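Long-range contacts in nucleotidyl transferase (Methanothermobacter thermautotrophicus, PDB 6PLJ), which probably transfers nucleotidyl groups in the synthesis of the pseudomurein cell wall: residues S36-D41 with N221-Y226; V29-R34 with H51-P56; Q133-P138 with R213-V218; T61-T66 with G87-A92. One frame throughout, in Å; residues are numbered along the deposited sequence.

Contact 1: S36-D41 with N221-Y226. With NA (sodium ion), chain J.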
loop_
_atom_site.group_PDB
_atom_site.type_symbol
_atom_site.label_atom_id
_atom_site.label_comp_id
_atom_site.label_asym_id
_atom_site.label_seq_id
_atom_site.Cartn_x
_atom_site.Cartn_y
_atom_site.Cartn_z
ATOM N N SER A 36 2.177 -14.954 6.368
ATOM C CA SER A 36 2.606 -16.255 6.860
ATOM C C SER A 36 3.807 -16.800 6.081
ATOM O O SER A 36 4.717 -17.383 6.686
ATOM C CB SER A 36 1.435 -17.237 6.850
ATOM O OG SER A 36 0.857 -17.359 5.571
ATOM N N ARG A 37 3.819 -16.584 4.766
ATOM C CA ARG A 37 4.908 -17.067 3.907
ATOM C C ARG A 37 6.244 -16.493 4.336
ATOM O O ARG A 37 7.244 -17.225 4.453
ATOM C CB ARG A 37 4.611 -16.749 2.436
ATOM C CG ARG A 37 5.601 -17.320 1.436
ATOM C CD ARG A 37 5.680 -18.815 1.510
ATOM N NE ARG A 37 6.778 -19.286 2.343
ATOM C CZ ARG A 37 7.018 -20.558 2.631
ATOM N NH1 ARG A 37 6.202 -21.530 2.197
ATOM N NH2 ARG A 37 8.067 -20.860 3.378
ATOM N N MET A 38 6.270 -15.204 4.639
ATOM C CA MET A 38 7.523 -14.581 5.004
ATOM C C MET A 38 8.015 -15.079 6.359
ATOM O O MET A 38 9.209 -15.269 6.540
ATOM C CB MET A 38 7.425 -13.062 4.990
ATOM C CG MET A 38 8.800 -12.415 4.901
ATOM S SD MET A 38 9.033 -11.039 6.009
ATOM C CE MET A 38 8.751 -11.823 7.600
ATOM N N MET A 39 7.098 -15.291 7.310
ATOM C CA MET A 39 7.457 -15.808 8.623
ATOM C C MET A 39 7.985 -17.231 8.528
ATOM O O MET A 39 8.972 -17.554 9.182
ATOM C CB MET A 39 6.276 -15.729 9.582
ATOM C CG MET A 39 5.917 -14.283 9.862
ATOM S SD MET A 39 4.575 -14.131 11.036
ATOM C CE MET A 39 5.424 -14.408 12.559
ATOM N N ARG A 40 7.347 -18.049 7.696
ATOM C CA ARG A 40 7.818 -19.421 7.455
ATOM C C ARG A 40 9.194 -19.403 6.809
ATOM O O ARG A 40 10.059 -20.223 7.160
ATOM C CB ARG A 40 6.849 -20.188 6.572
ATOM C CG ARG A 40 5.512 -20.491 7.242
ATOM C CD ARG A 40 4.588 -21.158 6.255
ATOM N NE ARG A 40 4.985 -22.535 5.974
ATOM C CZ ARG A 40 4.702 -23.585 6.759
ATOM N NH1 ARG A 40 4.005 -23.444 7.889
ATOM N NH2 ARG A 40 5.109 -24.802 6.413
ATOM N N ASP A 41 9.407 -18.475 5.873
ATOM C CA ASP A 41 10.738 -18.339 5.273
ATOM C C ASP A 41 11.815 -18.106 6.328
ATOM O O ASP A 41 12.928 -18.650 6.233
ATOM C CB ASP A 41 10.798 -17.170 4.272
ATOM C CG ASP A 41 10.071 -17.433 2.962
ATOM O OD1 ASP A 41 9.644 -18.565 2.647
ATOM O OD2 ASP A 41 9.941 -16.449 2.196
ATOM N N ASN A 221 6.568 -10.404 0.305
ATOM C CA ASN A 221 5.817 -11.641 0.336
ATOM C C ASN A 221 6.716 -12.734 0.880
ATOM O O ASN A 221 6.325 -13.500 1.766
ATOM C CB ASN A 221 5.321 -11.993 -1.057
ATOM C CG ASN A 221 4.551 -13.290 -1.079
ATOM O OD1 ASN A 221 3.700 -13.530 -0.220
ATOM N ND2 ASN A 221 4.853 -14.147 -2.051
ATOM N N HIS A 222 7.920 -12.818 0.326
ATOM C CA HIS A 222 8.963 -13.719 0.822
ATOM C C HIS A 222 10.011 -12.951 1.603
ATOM O O HIS A 222 10.177 -11.748 1.419
ATOM C CB HIS A 222 9.631 -14.456 -0.350
ATOM C CG HIS A 222 8.771 -15.511 -0.959
ATOM N ND1 HIS A 222 8.637 -16.767 -0.408
ATOM C CD2 HIS A 222 7.970 -15.490 -2.048
ATOM C CE1 HIS A 222 7.809 -17.482 -1.148
ATOM N NE2 HIS A 222 7.386 -16.728 -2.146
ATOM N N TYR A 223 10.749 -13.643 2.468
ATOM C CA TYR A 223 11.823 -13.012 3.205
ATOM C C TYR A 223 12.870 -12.429 2.251
ATOM O O TYR A 223 13.439 -11.367 2.522
ATOM C CB TYR A 223 12.439 -13.988 4.219
ATOM C CG TYR A 223 13.425 -13.369 5.165
ATOM C CD1 TYR A 223 13.049 -12.358 6.052
ATOM C CD2 TYR A 223 14.748 -13.800 5.186
ATOM C CE1 TYR A 223 13.967 -11.789 6.918
ATOM C CE2 TYR A 223 15.659 -13.243 6.055
ATOM C CZ TYR A 223 15.272 -12.246 6.910
ATOM O OH TYR A 223 16.219 -11.722 7.748
ATOM N N SER A 224 13.096 -13.107 1.130
ATOM C CA SER A 224 14.014 -12.604 0.092
ATOM C C SER A 224 13.615 -11.213 -0.413
ATOM O O SER A 224 14.476 -10.427 -0.772
ATOM C CB SER A 224 14.130 -13.600 -1.057
ATOM O OG SER A 224 12.885 -13.864 -1.660
ATOM N N ASP A 225 12.316 -10.920 -0.440
ATOM C CA ASP A 225 11.839 -9.587 -0.846
ATOM C C ASP A 225 12.276 -8.533 0.151
ATOM O O ASP A 225 12.685 -7.436 -0.219
ATOM C CB ASP A 225 10.312 -9.557 -0.938
ATOM C CG ASP A 225 9.753 -10.500 -1.990
ATOM O OD1 ASP A 225 10.352 -10.613 -3.087
ATOM O OD2 ASP A 225 8.668 -11.083 -1.748
ATOM N N TYR A 226 12.175 -8.858 1.439
ATOM C CA TYR A 226 12.655 -7.949 2.465
ATOM C C TYR A 226 14.169 -7.714 2.332
ATOM O O TYR A 226 14.641 -6.587 2.395
ATOM C CB TYR A 226 12.328 -8.474 3.854
ATOM C CG TYR A 226 13.128 -7.857 4.953
ATOM C CD1 TYR A 226 12.842 -6.570 5.416
ATOM C CD2 TYR A 226 14.179 -8.555 5.552
ATOM C CE1 TYR A 226 13.568 -5.995 6.432
ATOM C CE2 TYR A 226 14.909 -7.984 6.574
ATOM C CZ TYR A 226 14.598 -6.712 7.020
ATOM O OH TYR A 226 15.304 -6.142 8.059
HETATM NA NA NA J . 13.688 -19.475 3.558
HETATM O O HOH W 1 4.189 -13.342 3.473
HETATM O O HOH W 2 12.620 -15.945 1.054
HETATM O O HOH W 3 11.862 -20.710 2.355
#
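Asp41 and His222 both hold CG anti to the carbonyl carbon (chi1 -73° in each), which turns the carboxylate of one helix toward the ring that precedes another. The pair forms a His-carboxylate hydrogen bond at the N-terminus of helix 223-236, where His222 is the N-cap residue and helix 36-44 presents Asp41. His222 ND1 donates to Asp41 OD2 over 2.9 Å, using the syn lone pair, with carboxylate and ring nearly coplanar, 11° apart. The anti lone pair of the same oxygen takes the backbone N-H of Tyr223, also at 2.9 Å (Tyr223 N to Asp41 OD2). OD2 thus gathers the N-cap side chain, the first helical N-H and, through water 2, the next, Ser224 N. Its partner oxygen, OD1, pairs with Arg37 NH2 in a salt bridge within helix 36-44. Chi1 of Arg37 (-174°) lays CG 3.4 Å from His222 CE1, and the bends beyond it return the guanidinium to Asp41. With an alanine in place of Asp41, His222 ND1 and Tyr223 N would probably lose their acceptor and Arg37 its close counter-charge, leaving only a weak, long pairing with Glu44. Next to these bonds Met38 CG packs 4.0 Å from Tyr223 CB, and Met38 also touches Lys52 and Leu55. A sodium ion is bound by the backbone of Asp41, 2.9 Å from its O.

Contact 2: V29-R34 with H51-P56; sequences VAAAGR and HKLLLP. With EDO (1,2-ethanediol), chain F; EDO (1,2-ethanediol), chain D.
Ala31, near the end of strand 25-31, comes closest to Leu53 in a short 3-10 turn, with their CA atoms 7.6 Å apart. The strand runs on into a loop through Gly33 and Arg34, while the turn 52-54 is closed by the backbone bond from Leu54 N to His51 O. Side chains of the turn bridge the gap between the two backbones and reach the carbonyls of the loop. Leu53 packs CD1 against Ala31 CB at 3.9 Å. The imidazole of His51 presents its edge, with CE1 3.3 Å from Gly33 O, and water 4 lies in the ring plane, 2.8 Å from His51 NE2 and close to the carbonyls of Ala31 and Gly33. Beyond CG the chain of Lys52 is extended, so that its ammonium arrives beside the loop: water 5 accepts from Lys52 NZ (2.7 Å) and donates to Arg34 O (2.8 Å). The charge of Lys52 is met by Asp132, and that of Arg34 by Asp107. Two ethanediol molecules, probably from the crystallisation liquor, lie against the backbone of the loop, accepting from Ala32 N (2.9 Å to O1 of one) and from Arg34 N. No nucleotide is bound, but a strand ending in a glycine-containing loop, with a later lysine reaching back to it, fits the signature region of MobA-like nucleotidyltransferases and is consistent with a nucleotide site.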
loop_
_atom_site.group_PDB
_atom_site.type_symbol
_atom_site.label_atom_id
_atom_site.label_comp_id
_atom_site.label_asym_id
_atom_site.label_seq_id
_atom_site.Cartn_x
_atom_site.Cartn_y
_atom_site.Cartn_z
ATOM N N VAL A 29 -3.201 3.414 4.285
ATOM C CA VAL A 29 -2.163 2.391 4.293
ATOM C C VAL A 29 -2.768 1.121 4.865
ATOM O O VAL A 29 -3.234 1.099 6.014
ATOM C CB VAL A 29 -0.938 2.834 5.117
ATOM C CG1 VAL A 29 0.121 1.734 5.149
ATOM C CG2 VAL A 29 -0.372 4.137 4.547
ATOM N N ALA A 30 -2.775 0.070 4.055
ATOM C CA ALA A 30 -3.277 -1.226 4.499
ATOM C C ALA A 30 -2.155 -1.948 5.235
ATOM O O ALA A 30 -1.158 -2.326 4.626
ATOM C CB ALA A 30 -3.767 -2.033 3.321
ATOM N N ALA A 31 -2.323 -2.121 6.540
ATOM C CA ALA A 31 -1.278 -2.662 7.401
ATOM C C ALA A 31 -1.869 -3.736 8.314
ATOM O O ALA A 31 -1.447 -3.875 9.460
ATOM C CB ALA A 31 -0.630 -1.544 8.196
ATOM N N ALA A 32 -2.846 -4.466 7.798
ATOM C CA ALA A 32 -3.696 -5.341 8.628
ATOM C C ALA A 32 -3.586 -6.826 8.351
ATOM O O ALA A 32 -4.177 -7.611 9.085
ATOM C CB ALA A 32 -5.149 -4.928 8.492
ATOM N N GLY A 33 -2.880 -7.225 7.296
ATOM C CA GLY A 33 -2.902 -8.598 6.858
ATOM C C GLY A 33 -1.864 -9.489 7.514
ATOM O O GLY A 33 -0.891 -9.015 8.115
ATOM N N ARG A 34 -2.059 -10.793 7.349
ATOM C CA ARG A 34 -1.045 -11.766 7.736
ATOM C C ARG A 34 0.067 -11.752 6.688
ATOM O O ARG A 34 -0.081 -11.215 5.584
ATOM C CB ARG A 34 -1.634 -13.173 7.843
ATOM C CG ARG A 34 -2.561 -13.391 9.026
ATOM C CD ARG A 34 -3.080 -14.826 9.008
ATOM N NE ARG A 34 -3.917 -15.078 7.852
ATOM C CZ ARG A 34 -5.224 -14.807 7.760
ATOM N NH1 ARG A 34 -5.909 -14.302 8.776
ATOM N NH2 ARG A 34 -5.849 -15.056 6.615
ATOM N N HIS A 51 6.942 -10.683 12.118
ATOM C CA HIS A 51 5.962 -10.201 11.157
ATOM C C HIS A 51 6.601 -9.134 10.268
ATOM O O HIS A 51 7.306 -8.250 10.758
ATOM C CB HIS A 51 4.761 -9.634 11.899
ATOM C CG HIS A 51 3.654 -9.159 11.009
ATOM N ND1 HIS A 51 3.143 -9.915 9.980
ATOM C CD2 HIS A 51 2.908 -8.031 11.051
ATOM C CE1 HIS A 51 2.160 -9.252 9.394
ATOM N NE2 HIS A 51 1.994 -8.114 10.034
ATOM N N LYS A 52 6.313 -9.220 8.977
ATOM C CA LYS A 52 6.976 -8.394 7.955
ATOM C C LYS A 52 6.976 -6.913 8.269
ATOM O O LYS A 52 7.947 -6.222 7.990
ATOM C CB LYS A 52 6.357 -8.636 6.586
ATOM C CG LYS A 52 4.880 -8.297 6.440
ATOM C CD LYS A 52 4.285 -8.839 5.150
ATOM C CE LYS A 52 2.771 -8.694 5.177
ATOM N NZ LYS A 52 2.057 -8.900 3.890
ATOM N N LEU A 53 5.881 -6.427 8.837
ATOM C CA LEU A 53 5.744 -4.997 9.081
ATOM C C LEU A 53 6.648 -4.500 10.188
ATOM O O LEU A 53 6.903 -3.289 10.279
ATOM C CB LEU A 53 4.293 -4.654 9.412
ATOM C CG LEU A 53 3.293 -4.923 8.300
ATOM C CD1 LEU A 53 1.956 -4.350 8.719
ATOM C CD2 LEU A 53 3.736 -4.330 6.966
ATOM N N LEU A 54 7.136 -5.418 11.021
ATOM C CA LEU A 54 7.951 -5.076 12.177
ATOM C C LEU A 54 9.438 -5.331 11.966
ATOM O O LEU A 54 10.244 -5.095 12.878
ATOM C CB LEU A 54 7.452 -5.870 13.382
ATOM C CG LEU A 54 5.963 -5.740 13.694
ATOM C CD1 LEU A 54 5.545 -6.737 14.773
ATOM C CD2 LEU A 54 5.623 -4.319 14.071
ATOM N N LEU A 55 9.816 -5.798 10.780
ATOM C CA LEU A 55 11.219 -5.980 10.458
ATOM C C LEU A 55 11.931 -4.643 10.376
ATOM O O LEU A 55 11.334 -3.635 10.004
ATOM C CB LEU A 55 11.381 -6.741 9.140
ATOM C CG LEU A 55 11.133 -8.247 9.219
ATOM C CD1 LEU A 55 10.996 -8.785 7.812
ATOM C CD2 LEU A 55 12.249 -8.941 9.972
ATOM N N PRO A 56 13.221 -4.620 10.735
ATOM C CA PRO A 56 13.924 -3.354 10.781
ATOM C C PRO A 56 14.279 -2.859 9.405
ATOM O O PRO A 56 14.702 -3.637 8.539
ATOM C CB PRO A 56 15.207 -3.687 11.539
ATOM C CG PRO A 56 15.426 -5.117 11.274
ATOM C CD PRO A 56 14.057 -5.725 11.238
HETATM C C1 EDO F . -3.739 -5.147 4.540
HETATM O O1 EDO F . -4.552 -4.811 5.485
HETATM C C2 EDO F . -2.386 -5.136 4.898
HETATM O O2 EDO F . -1.715 -5.173 3.682
HETATM C C1 EDO D . -5.201 -11.808 5.388
HETATM O O1 EDO D . -3.888 -11.338 5.096
HETATM C C2 EDO D . -5.604 -11.342 6.775
HETATM O O2 EDO D . -7.026 -11.306 6.871
HETATM O O HOH W 4 -0.350 -6.717 9.641
HETATM O O HOH W 5 -0.627 -8.757 4.403
#

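Contact 3: Q133-P138 with R213-V218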
loop_
_atom_site.group_PDB
_atom_site.type_symbol
_atom_site.label_atom_id
_atom_site.label_comp_id
_atom_site.label_asym_id
_atom_site.label_seq_id
_atom_site.Cartn_x
_atom_site.Cartn_y
_atom_site.Cartn_z
ATOM N N GLN A 133 5.083 -2.609 1.414
ATOM C CA GLN A 133 5.754 -2.164 0.203
ATOM C C GLN A 133 6.500 -0.864 0.523
ATOM O O GLN A 133 6.140 0.225 0.042
ATOM C CB GLN A 133 4.700 -2.001 -0.876
ATOM C CG GLN A 133 5.220 -1.805 -2.286
ATOM C CD GLN A 133 4.101 -1.683 -3.305
ATOM O OE1 GLN A 133 2.932 -1.887 -2.991
ATOM N NE2 GLN A 133 4.458 -1.349 -4.530
ATOM N N PRO A 134 7.575 -0.971 1.318
ATOM C CA PRO A 134 8.177 0.212 1.928
ATOM C C PRO A 134 9.195 0.956 1.073
ATOM O O PRO A 134 9.697 1.973 1.529
ATOM C CB PRO A 134 8.882 -0.367 3.156
ATOM C CG PRO A 134 9.309 -1.709 2.695
ATOM C CD PRO A 134 8.138 -2.205 1.900
ATOM N N ALA A 135 9.515 0.461 -0.120
ATOM C CA ALA A 135 10.526 1.102 -0.958
ATOM C C ALA A 135 9.950 2.062 -1.979
ATOM O O ALA A 135 10.696 2.566 -2.810
ATOM C CB ALA A 135 11.387 0.045 -1.651
ATOM N N VAL A 136 8.651 2.368 -1.914
ATOM C CA VAL A 136 8.097 3.346 -2.845
ATOM C C VAL A 136 8.562 4.728 -2.390
ATOM O O VAL A 136 8.417 5.078 -1.227
ATOM C CB VAL A 136 6.559 3.344 -2.938
ATOM C CG1 VAL A 136 6.142 4.156 -4.149
ATOM C CG2 VAL A 136 5.986 1.944 -3.085
ATOM N N SER A 137 9.113 5.515 -3.304
ATOM C CA SER A 137 9.586 6.841 -2.926
ATOM C C SER A 137 8.421 7.811 -2.771
ATOM O O SER A 137 7.391 7.673 -3.423
ATOM C CB SER A 137 10.563 7.403 -3.954
ATOM O OG SER A 137 9.918 7.661 -5.183
ATOM N N PRO A 138 8.602 8.824 -1.923
ATOM C CA PRO A 138 7.623 9.911 -1.845
ATOM C C PRO A 138 7.313 10.536 -3.205
ATOM O O PRO A 138 6.148 10.819 -3.500
ATOM C CB PRO A 138 8.304 10.924 -0.925
ATOM C CG PRO A 138 9.207 10.103 -0.075
ATOM C CD PRO A 138 9.691 8.985 -0.949
ATOM N N ARG A 213 12.374 3.333 -9.559
ATOM C CA ARG A 213 13.297 2.205 -9.496
ATOM C C ARG A 213 12.378 0.976 -9.382
ATOM O O ARG A 213 11.352 1.070 -8.700
ATOM C CB ARG A 213 14.177 2.282 -8.223
ATOM C CG ARG A 213 14.829 3.617 -7.842
ATOM C CD ARG A 213 16.231 3.777 -8.387
ATOM N NE ARG A 213 16.697 5.155 -8.316
ATOM C CZ ARG A 213 17.523 5.623 -7.387
ATOM N NH1 ARG A 213 17.889 6.893 -7.407
ATOM N NH2 ARG A 213 17.980 4.820 -6.443
ATOM N N PRO A 214 12.711 -0.166 -10.022
ATOM C CA PRO A 214 11.842 -1.350 -9.866
ATOM C C PRO A 214 11.654 -1.862 -8.439
ATOM O O PRO A 214 10.662 -2.531 -8.162
ATOM C CB PRO A 214 12.546 -2.407 -10.717
ATOM C CG PRO A 214 13.166 -1.594 -11.794
ATOM C CD PRO A 214 13.694 -0.373 -11.103
ATOM N N ILE A 215 12.581 -1.545 -7.546
ATOM C CA ILE A 215 12.445 -1.904 -6.135
ATOM C C ILE A 215 11.117 -1.371 -5.558
ATOM O O ILE A 215 10.557 -1.955 -4.632
ATOM C CB ILE A 215 13.651 -1.388 -5.319
ATOM C CG1 ILE A 215 13.710 -2.074 -3.941
ATOM C CG2 ILE A 215 13.642 0.128 -5.206
ATOM C CD1 ILE A 215 14.019 -3.542 -4.015
ATOM N N GLU A 216 10.614 -0.278 -6.113
ATOM C CA GLU A 216 9.348 0.301 -5.634
ATOM C C GLU A 216 8.159 -0.651 -5.765
ATOM O O GLU A 216 7.207 -0.558 -4.983
ATOM C CB GLU A 216 9.050 1.615 -6.363
ATOM C CG GLU A 216 10.090 2.695 -6.101
ATOM C CD GLU A 216 9.690 4.051 -6.650
ATOM O OE1 GLU A 216 9.066 4.106 -7.720
ATOM O OE2 GLU A 216 10.020 5.062 -5.991
ATOM N N LEU A 217 8.236 -1.586 -6.709
ATOM C CA LEU A 217 7.172 -2.565 -6.933
ATOM C C LEU A 217 7.205 -3.743 -5.966
ATOM O O LEU A 217 6.287 -4.559 -5.976
ATOM C CB LEU A 217 7.265 -3.102 -8.366
ATOM C CG LEU A 217 6.828 -2.115 -9.439
ATOM C CD1 LEU A 217 7.581 -2.330 -10.749
ATOM C CD2 LEU A 217 5.326 -2.219 -9.650
ATOM N N VAL A 218 8.251 -3.855 -5.157
ATOM C CA VAL A 218 8.435 -5.037 -4.328
ATOM C C VAL A 218 7.619 -4.963 -3.052
ATOM O O VAL A 218 7.883 -4.135 -2.182
ATOM C CB VAL A 218 9.924 -5.254 -3.979
ATOM C CG1 VAL A 218 10.103 -6.470 -3.064
ATOM C CG2 VAL A 218 10.748 -5.428 -5.255
HETATM O O HOH W 6 8.585 -1.520 -2.008
#
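Glu216 and Ser137 meet carboxylate to hydroxyl at one end of this contact, and Gln133 meets the backbone of the same glutamate at the other. Glu216 has CG anti to the carbonyl carbon (chi1 -63°), and its extended chain runs past Ala135 O, which lies 3.3 Å from CG, to set OE2 before the N-terminus of helix 138-147. There Ser137 OG donates to Glu216 OE2 over 2.7 Å, almost in line with the C-O bond, while Ser137 N reaches OE2 at 2.9 Å from above the carboxylate plane, 47° out of it. The second oxygen, OE1, is held by Thr140 and by the backbone of Ser212, so both oxygens of this buried carboxylate are satisfied. Gln133 reaches out fully extended, and its NE2 gives Glu216 O a straight bond of 2.9 Å (N-H...O 169°) on a lone pair; NE2 also bonds to Met172 O. Between the polar ends Val136 CG2 lies 3.4 Å from Glu216 O; to one side Ala135 CB packs 3.9 Å from Ile215 CG1. The turn 133-136 follows strand 125-130 and presses Pro134 on helix 62-72, whereas Ile215 and Val218 rest on helix 223-236 and Leu217 on Leu156 of strand 152-157.

Contact 4: T61-T66 with G87-A92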
loop_
_atom_site.group_PDB
_atom_site.type_symbol
_atom_site.label_atom_id
_atom_site.label_comp_id
_atom_site.label_asym_id
_atom_site.label_seq_id
_atom_site.Cartn_x
_atom_site.Cartn_y
_atom_site.Cartn_z
ATOM N N THR A 61 10.917 0.486 11.496
ATOM C CA THR A 61 10.330 -0.744 10.978
ATOM C C THR A 61 9.834 -0.533 9.551
ATOM O O THR A 61 9.676 0.596 9.074
ATOM C CB THR A 61 9.115 -1.131 11.819
ATOM O OG1 THR A 61 8.208 -0.028 11.832
ATOM C CG2 THR A 61 9.503 -1.477 13.253
ATOM N N VAL A 62 9.555 -1.642 8.880
ATOM C CA VAL A 62 8.960 -1.615 7.555
ATOM C C VAL A 62 7.740 -0.701 7.537
ATOM O O VAL A 62 7.604 0.123 6.650
ATOM C CB VAL A 62 8.597 -3.061 7.107
ATOM C CG1 VAL A 62 7.606 -3.097 5.940
ATOM C CG2 VAL A 62 9.866 -3.808 6.724
ATOM N N ILE A 63 6.824 -0.886 8.491
ATOM C CA ILE A 63 5.591 -0.096 8.453
ATOM C C ILE A 63 5.863 1.393 8.653
ATOM O O ILE A 63 5.263 2.228 7.973
ATOM C CB ILE A 63 4.498 -0.629 9.414
ATOM C CG1 ILE A 63 3.177 0.125 9.196
ATOM C CG2 ILE A 63 4.911 -0.554 10.884
ATOM C CD1 ILE A 63 2.619 0.013 7.791
ATOM N N GLU A 64 6.795 1.727 9.538
ATOM C CA GLU A 64 7.169 3.130 9.716
ATOM C C GLU A 64 7.767 3.687 8.427
ATOM O O GLU A 64 7.508 4.842 8.076
ATOM C CB GLU A 64 8.164 3.300 10.868
ATOM C CG GLU A 64 7.542 3.154 12.244
ATOM C CD GLU A 64 8.581 2.984 13.337
ATOM O OE1 GLU A 64 8.992 4.011 13.936
ATOM O OE2 GLU A 64 8.964 1.827 13.607
ATOM N N ALA A 65 8.574 2.890 7.732
ATOM C CA ALA A 65 9.139 3.327 6.457
ATOM C C ALA A 65 8.061 3.638 5.425
ATOM O O ALA A 65 8.109 4.662 4.744
ATOM C CB ALA A 65 10.110 2.300 5.926
ATOM N N THR A 66 7.077 2.757 5.315
ATOM C CA THR A 66 5.980 2.978 4.380
ATOM C C THR A 66 5.213 4.249 4.713
ATOM O O THR A 66 4.949 5.056 3.834
ATOM C CB THR A 66 5.011 1.801 4.374
ATOM O OG1 THR A 66 5.720 0.644 3.934
ATOM C CG2 THR A 66 3.831 2.050 3.463
ATOM N N GLY A 87 -1.708 -4.542 17.888
ATOM C CA GLY A 87 -0.963 -3.968 19.022
ATOM C C GLY A 87 0.471 -3.585 18.701
ATOM O O GLY A 87 0.910 -2.455 18.973
ATOM N N GLU A 88 1.191 -4.508 18.075
ATOM C CA GLU A 88 2.585 -4.301 17.721
ATOM C C GLU A 88 2.754 -3.301 16.584
ATOM O O GLU A 88 3.664 -2.486 16.618
ATOM C CB GLU A 88 3.250 -5.617 17.312
ATOM C CG GLU A 88 3.449 -6.589 18.455
ATOM C CD GLU A 88 3.951 -7.917 17.953
ATOM O OE1 GLU A 88 3.137 -8.669 17.388
ATOM O OE2 GLU A 88 5.155 -8.194 18.096
ATOM N N VAL A 89 1.870 -3.366 15.588
ATOM C CA VAL A 89 1.933 -2.436 14.455
ATOM C C VAL A 89 1.624 -1.016 14.945
ATOM O O VAL A 89 2.329 -0.071 14.611
ATOM C CB VAL A 89 1.000 -2.890 13.298
ATOM C CG1 VAL A 89 0.905 -1.833 12.222
ATOM C CG2 VAL A 89 1.501 -4.208 12.701
ATOM N N GLU A 90 0.609 -0.896 15.783
ATOM C CA GLU A 90 0.239 0.397 16.373
ATOM C C GLU A 90 1.338 0.955 17.273
ATOM O O GLU A 90 1.613 2.165 17.228
ATOM C CB GLU A 90 -1.100 0.292 17.083
ATOM C CG GLU A 90 -2.242 0.047 16.103
ATOM C CD GLU A 90 -3.535 -0.357 16.761
ATOM O OE1 GLU A 90 -3.651 -0.253 18.011
ATOM O OE2 GLU A 90 -4.445 -0.811 16.050
ATOM N N GLU A 91 2.022 0.095 18.022
ATOM C CA GLU A 91 3.144 0.561 18.835
ATOM C C GLU A 91 4.279 1.065 17.946
ATOM O O GLU A 91 4.880 2.088 18.255
ATOM C CB GLU A 91 3.624 -0.533 19.802
ATOM C CG GLU A 91 4.823 -0.172 20.676
ATOM C CD GLU A 91 4.627 1.071 21.533
ATOM O OE1 GLU A 91 3.483 1.357 21.961
ATOM O OE2 GLU A 91 5.635 1.763 21.782
ATOM N N ALA A 92 4.551 0.373 16.831
ATOM C CA ALA A 92 5.558 0.819 15.870
ATOM C C ALA A 92 5.251 2.214 15.340
ATOM O O ALA A 92 6.163 3.003 15.155
ATOM C CB ALA A 92 5.720 -0.163 14.716
#
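Ala92 O sits squarely over one face of the Glu64 carboxylate, 3.0 Å from CD, while Thr61 occupies the edge at OE2. The hydroxyl of Thr61 donates to Glu64 OE2 over 2.7 Å, on the anti lone pair, and Thr61 N adds a weak bond to the same oxygen. In return Glu64 N donates to Thr61 OG1 (3.2 Å), and the pair makes a capping box that starts helix 62-72 at its N-cap, Thr61. Glu64 can serve both roles because CG is anti to the carbonyl carbon, and this chi1 of -74° points the otherwise extended chain back toward Thr61. Beside the carboxylate the contact is mostly apolar. The methyl of Ala92 is received by Ile63 CG2 at 3.9 Å and, as the polar exception, by Thr61 OG1 at 3.8 Å, and Ile63 CG1 meets Val89 CG1 at 4.3 Å. The axes of the two short segments pass 9.8 Å apart at a crossing angle of -51°, an ordinary helix spacing, with the Ala92 methyl facing the other helix. With an alanine in place of Glu64 the hydroxyl and backbone N of Thr61 would probably lose their acceptor, and the capping box its second half. Ala92 O and both Glu64 oxygens are acceptors that approach without a proton between them, which is probably mildly unfavourable; the capping-box bonds from Thr61 hold the carboxylate there.

Contact 2 and contact 4 lie closest, with centres 7 Å apart, and are stitched together by backbone bonds from Val62 N to Leu55 O and from Ile63 N to Leu53 O, so the start of helix 62-72 hangs from the 51-56 turn. Contact 1, its centre about 12 Å from that of contact 2, crosses it along the chain and joins it through Tyr226 OH to Pro56 O. Contacts 3 and 4, in series with centres about 17 Å apart, are both nested in the loop closed by contact 1, and touch where Pro134 packs on helix 62-72. Together they tie the C-terminal helix 223-236 and the connecting loops around the ends of the adjacent parallel strands 25-31 and 125-130.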